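PDB 6PTM: uncharacterized protein from Bacteroides ovatus CL02T12C04, which is a glycoside hydrolase of family GH42, an exo-carrageenase that probably trims residues from the chain ends of carrageenan oligosaccharides. Local coordinates for residues K160-L172 / L547-R559. Residues are numbered along the deposited sequence; the frame is centred on the assembly and turned at random.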
loop_
_atom_site.group_PDB
_atom_site.type_symbol
_atom_site.label_atom_id
_atom_site.label_comp_id
_atom_site.label_asym_id
_atom_site.label_seq_id
_atom_site.Cartn_x
_atom_site.Cartn_y
_atom_site.Cartn_z
ATOM N N LYS A 160 9.489 -3.739 15.556
ATOM C CA LYS A 160 8.039 -4.077 15.514
ATOM C C LYS A 160 7.412 -3.340 14.317
ATOM O O LYS A 160 7.823 -3.673 13.205
ATOM C CB LYS A 160 7.423 -3.806 16.894
ATOM C CG LYS A 160 6.001 -4.312 17.095
ATOM C CD LYS A 160 5.589 -4.374 18.545
ATOM C CE LYS A 160 4.124 -4.713 18.750
ATOM N NZ LYS A 160 3.751 -4.648 20.181
ATOM N N ASP A 161 6.484 -2.403 14.555
ATOM C CA ASP A 161 5.732 -1.690 13.489
ATOM C C ASP A 161 6.407 -0.341 13.203
ATOM O O ASP A 161 5.793 0.479 12.543
ATOM C CB ASP A 161 4.265 -1.451 13.876
ATOM C CG ASP A 161 4.046 -0.700 15.178
ATOM O OD1 ASP A 161 4.975 -0.608 15.951
ATOM O OD2 ASP A 161 2.948 -0.226 15.398
ATOM N N MET A 162 7.653 -0.159 13.630
ATOM C CA MET A 162 8.285 1.166 13.433
ATOM C C MET A 162 9.652 1.097 12.765
ATOM O O MET A 162 10.325 0.089 12.862
ATOM C CB MET A 162 8.539 1.871 14.770
ATOM C CG MET A 162 7.360 1.944 15.694
ATOM S SD MET A 162 7.820 2.510 17.333
ATOM C CE MET A 162 8.495 1.000 18.012
ATOM N N LEU A 163 9.998 2.206 12.124
ATOM C CA LEU A 163 11.376 2.482 11.676
ATOM C C LEU A 163 11.884 3.451 12.748
ATOM O O LEU A 163 11.241 4.486 12.961
ATOM C CB LEU A 163 11.359 3.094 10.278
ATOM C CG LEU A 163 11.204 2.067 9.161
ATOM C CD1 LEU A 163 11.125 2.742 7.814
ATOM C CD2 LEU A 163 12.342 1.059 9.190
ATOM N N VAL A 164 12.977 3.097 13.415
ATOM C CA VAL A 164 13.446 3.886 14.584
ATOM C C VAL A 164 14.771 4.603 14.303
ATOM O O VAL A 164 15.707 3.974 13.831
ATOM C CB VAL A 164 13.559 2.974 15.821
ATOM C CG1 VAL A 164 14.200 3.668 17.007
ATOM C CG2 VAL A 164 12.221 2.372 16.212
ATOM N N TYR A 165 14.781 5.906 14.560
ATOM C CA TYR A 165 16.010 6.730 14.550
ATOM C C TYR A 165 16.137 7.371 15.931
ATOM O O TYR A 165 15.239 8.127 16.323
ATOM C CB TYR A 165 15.953 7.782 13.441
ATOM C CG TYR A 165 17.178 8.652 13.379
ATOM C CD1 TYR A 165 18.410 8.113 13.029
ATOM C CD2 TYR A 165 17.118 10.015 13.647
ATOM C CE1 TYR A 165 19.569 8.886 13.025
ATOM C CE2 TYR A 165 18.266 10.808 13.610
ATOM C CZ TYR A 165 19.490 10.239 13.296
ATOM O OH TYR A 165 20.615 10.999 13.262
ATOM N N GLU A 166 17.242 7.101 16.642
ATOM C CA GLU A 166 17.550 7.764 17.935
ATOM C C GLU A 166 16.359 7.590 18.877
ATOM O O GLU A 166 16.021 8.535 19.610
ATOM C CB GLU A 166 17.904 9.237 17.729
ATOM C CG GLU A 166 19.192 9.390 16.928
ATOM C CD GLU A 166 19.868 10.746 16.940
ATOM O OE1 GLU A 166 19.185 11.770 17.128
ATOM O OE2 GLU A 166 21.079 10.759 16.706
ATOM N N GLY A 167 15.786 6.398 18.868
ATOM C CA GLY A 167 14.750 5.950 19.802
ATOM C C GLY A 167 13.360 6.470 19.460
ATOM O O GLY A 167 12.504 6.247 20.241
ATOM N N LYS A 168 13.152 7.082 18.309
ATOM C CA LYS A 168 11.827 7.576 17.919
ATOM C C LYS A 168 11.409 6.959 16.596
ATOM O O LYS A 168 12.253 6.769 15.714
ATOM C CB LYS A 168 11.884 9.099 17.826
ATOM C CG LYS A 168 11.949 9.794 19.173
ATOM C CD LYS A 168 10.620 9.624 19.861
ATOM C CE LYS A 168 10.665 9.945 21.327
ATOM N NZ LYS A 168 9.307 9.788 21.882
ATOM N N PRO A 169 10.084 6.744 16.399
ATOM C CA PRO A 169 9.540 6.375 15.092
ATOM C C PRO A 169 9.814 7.487 14.069
ATOM O O PRO A 169 9.603 8.704 14.373
ATOM C CB PRO A 169 8.027 6.141 15.301
ATOM C CG PRO A 169 7.780 6.341 16.782
ATOM C CD PRO A 169 9.023 6.924 17.409
ATOM N N VAL A 170 10.251 7.062 12.875
ATOM C CA VAL A 170 10.339 7.933 11.678
ATOM C C VAL A 170 9.622 7.236 10.510
ATOM O O VAL A 170 9.311 6.027 10.602
ATOM C CB VAL A 170 11.788 8.320 11.329
ATOM C CG1 VAL A 170 12.419 9.144 12.433
ATOM C CG2 VAL A 170 12.660 7.114 10.997
ATOM N N PHE A 171 9.366 8.007 9.469
ATOM C CA PHE A 171 8.735 7.592 8.204
ATOM C C PHE A 171 9.675 7.957 7.055
ATOM O O PHE A 171 10.155 9.096 7.009
ATOM C CB PHE A 171 7.341 8.222 8.115
ATOM C CG PHE A 171 6.502 7.919 9.338
ATOM C CD1 PHE A 171 6.020 6.630 9.563
ATOM C CD2 PHE A 171 6.248 8.894 10.290
ATOM C CE1 PHE A 171 5.297 6.331 10.709
ATOM C CE2 PHE A 171 5.557 8.582 11.447
ATOM C CZ PHE A 171 5.077 7.309 11.649
ATOM N N LEU A 172 9.870 7.032 6.116
ATOM C CA LEU A 172 10.904 7.158 5.066
ATOM C C LEU A 172 10.275 7.329 3.674
ATOM O O LEU A 172 9.303 6.605 3.328
ATOM C CB LEU A 172 11.839 5.953 5.104
ATOM C CG LEU A 172 12.615 5.726 6.408
ATOM C CD1 LEU A 172 13.652 4.613 6.189
ATOM C CD2 LEU A 172 13.275 7.003 6.971
ATOM N N LEU A 547 5.263 14.483 9.453
ATOM C CA LEU A 547 4.902 13.204 10.116
ATOM C C LEU A 547 5.972 12.837 11.170
ATOM O O LEU A 547 5.619 12.440 12.277
ATOM C CB LEU A 547 4.773 12.113 9.053
ATOM C CG LEU A 547 3.605 12.204 8.085
ATOM C CD1 LEU A 547 3.888 11.300 6.903
ATOM C CD2 LEU A 547 2.323 11.800 8.775
ATOM N N ASN A 548 7.257 12.946 10.847
ATOM C CA ASN A 548 8.328 12.693 11.849
ATOM C C ASN A 548 8.091 13.542 13.104
ATOM O O ASN A 548 8.283 13.028 14.209
ATOM C CB ASN A 548 9.723 12.893 11.259
ATOM C CG ASN A 548 10.100 11.784 10.301
ATOM O OD1 ASN A 548 9.426 10.749 10.245
ATOM N ND2 ASN A 548 11.137 12.022 9.506
ATOM N N SER A 549 7.708 14.794 12.944
ATOM C CA SER A 549 7.611 15.793 14.035
ATOM C C SER A 549 6.494 15.370 14.986
ATOM O O SER A 549 6.519 15.802 16.168
ATOM C CB SER A 549 7.400 17.197 13.497
ATOM O OG SER A 549 6.051 17.463 13.116
ATOM N N VAL A 550 5.544 14.564 14.510
ATOM C CA VAL A 550 4.434 14.090 15.373
ATOM C C VAL A 550 4.352 12.563 15.354
ATOM O O VAL A 550 3.239 12.008 15.508
ATOM C CB VAL A 550 3.106 14.751 14.968
ATOM C CG1 VAL A 550 3.104 16.208 15.340
ATOM C CG2 VAL A 550 2.736 14.566 13.500
ATOM N N SER A 551 5.487 11.879 15.257
ATOM C CA SER A 551 5.485 10.437 14.914
ATOM C C SER A 551 4.847 9.637 16.051
ATOM O O SER A 551 4.311 8.551 15.769
ATOM C CB SER A 551 6.873 9.913 14.580
ATOM O OG SER A 551 7.732 10.058 15.692
ATOM N N ASP A 552 4.924 10.109 17.302
ATOM C CA ASP A 552 4.217 9.386 18.402
ATOM C C ASP A 552 2.700 9.452 18.162
ATOM O O ASP A 552 2.020 8.405 18.311
ATOM C CB ASP A 552 4.629 9.867 19.796
ATOM C CG ASP A 552 6.072 9.486 20.157
ATOM O OD1 ASP A 552 6.547 8.294 19.850
ATOM O OD2 ASP A 552 6.739 10.363 20.765
ATOM N N TYR A 553 2.169 10.620 17.793
ATOM C CA TYR A 553 0.732 10.759 17.465
ATOM C C TYR A 553 0.387 9.784 16.316
ATOM O O TYR A 553 -0.619 9.064 16.391
ATOM C CB TYR A 553 0.394 12.206 17.105
ATOM C CG TYR A 553 0.450 13.198 18.243
ATOM C CD1 TYR A 553 0.493 12.801 19.576
ATOM C CD2 TYR A 553 0.446 14.563 17.970
ATOM C CE1 TYR A 553 0.502 13.739 20.595
ATOM C CE2 TYR A 553 0.463 15.505 18.977
ATOM C CZ TYR A 553 0.481 15.090 20.294
ATOM O OH TYR A 553 0.487 16.023 21.292
ATOM N N ILE A 554 1.231 9.758 15.279
ATOM C CA ILE A 554 1.007 8.969 14.047
ATOM C C ILE A 554 0.984 7.501 14.443
ATOM O O ILE A 554 0.006 6.776 14.065
ATOM C CB ILE A 554 2.042 9.310 12.958
ATOM C CG1 ILE A 554 1.972 10.772 12.516
ATOM C CG2 ILE A 554 1.879 8.376 11.773
ATOM C CD1 ILE A 554 0.601 11.237 12.048
ATOM N N MET A 555 1.936 7.052 15.265
ATOM C CA MET A 555 1.904 5.617 15.631
ATOM C C MET A 555 0.639 5.353 16.455
ATOM O O MET A 555 0.071 4.308 16.251
ATOM C CB MET A 555 3.146 5.153 16.395
ATOM C CG MET A 555 4.424 5.302 15.639
ATOM S SD MET A 555 4.413 4.470 14.010
ATOM C CE MET A 555 3.823 2.850 14.496
ATOM N N SER A 556 0.183 6.277 17.322
ATOM C CA SER A 556 -1.071 6.085 18.091
ATOM C C SER A 556 -2.261 5.957 17.124
ATOM O O SER A 556 -3.130 5.035 17.321
ATOM C CB SER A 556 -1.288 7.164 19.100
ATOM O OG SER A 556 -0.292 7.097 20.108
ATOM N N PHE A 557 -2.325 6.804 16.099
ATOM C CA PHE A 557 -3.399 6.676 15.073
ATOM C C PHE A 557 -3.288 5.328 14.347
ATOM O O PHE A 557 -4.341 4.714 14.159
ATOM C CB PHE A 557 -3.386 7.823 14.061
ATOM C CG PHE A 557 -3.857 9.139 14.617
ATOM C CD1 PHE A 557 -5.166 9.287 15.062
ATOM C CD2 PHE A 557 -3.013 10.233 14.674
ATOM C CE1 PHE A 557 -5.612 10.503 15.568
ATOM C CE2 PHE A 557 -3.476 11.451 15.135
ATOM C CZ PHE A 557 -4.759 11.580 15.608
ATOM N N GLN A 558 -2.093 4.865 13.963
ATOM C CA GLN A 558 -1.932 3.584 13.203
ATOM C C GLN A 558 -2.387 2.426 14.101
ATOM O O GLN A 558 -2.985 1.448 13.611
ATOM C CB GLN A 558 -0.480 3.308 12.786
ATOM C CG GLN A 558 0.080 4.188 11.663
ATOM C CD GLN A 558 1.441 3.701 11.225
ATOM O OE1 GLN A 558 1.963 2.695 11.770
ATOM N NE2 GLN A 558 2.000 4.363 10.211
ATOM N N ARG A 559 -2.064 2.498 15.391
ATOM C CA ARG A 559 -2.255 1.368 16.341
ATOM C C ARG A 559 -3.643 1.423 16.965
ATOM O O ARG A 559 -4.005 0.451 17.655
ATOM C CB ARG A 559 -1.235 1.415 17.479
ATOM C CG ARG A 559 0.190 1.161 17.015
ATOM C CD ARG A 559 1.189 1.592 18.048
ATOM N NE ARG A 559 2.564 1.234 17.693
ATOM C CZ ARG A 559 3.631 1.701 18.341
ATOM N NH1 ARG A 559 3.481 2.555 19.352
ATOM N NH2 ARG A 559 4.848 1.291 18.011
HETATM O O HOH W 1 1.200 0.489 13.513
HETATM O O HOH W 2 4.448 2.225 10.759
HETATM O O HOH W 3 8.237 7.064 21.268
HETATM O O HOH W 4 10.525 11.472 14.400
#
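Phe-171 drives its ring into the helical segment 547-559, and the tight part of the contact is built round it. Ile-554 CG2 lies 3.4 Å from Phe-171 CZ, approaching obliquely, while Ser-551 CB and Leu-547 CB pack against the CE2 and CD2 side. Met-555 bends at chi2 (-55°), which brings its sulfur to the ring edge in a Met-aromatic contact, SD sitting 4.9 Å from the Phe-171 centroid; a second bend, at chi3, sends CE on to Asp-161 and Met-162. Its CG meets the Pro-169 ring. Two polar bonds pin the backbone beside this apolar cluster. Asn-548 OD1 accepts the Phe-171 N-H in its carbonyl plane at 2.9 Å, and Ser-551 OG donates to Pro-169 O over 2.7 Å, tilted from that carbonyl's plane; a water links the same oxygen to Asn-548 O. The hairpin of 162-165 and 168-175, closed by a type I' turn, leads into the first strand of the (beta/alpha)8 barrel, parallel to and beside the last, 503-506; helix 551-559 crosses strand 168-170 at 76° and carries Tyr-553 and Phe-557 against the antiparallel sheet with strands 707-715 and 718-725. Toward the loop at Asp-161, Arg-559 grips the carboxylate side-on, NE to OD2 and NH2 to OD1 (2.8 Å), both oxygens using syn lone pairs and the two planes only 18° apart. Met-162 SD adjoins the same NH2 obliquely. One water donates to both Asp-161 O and Gln-558 OE1, and a second lies between Asp-161 OD2 and the same OE1; the amide is further held by NE2 bonding Thr-497 O. Lys-168 and Asp-552 form the looser, solvent-facing side: both are exposed, and a single salt bridge of 2.9 Å joins NZ to OD2, with a water spanning from NZ to OD1 of Asp-552.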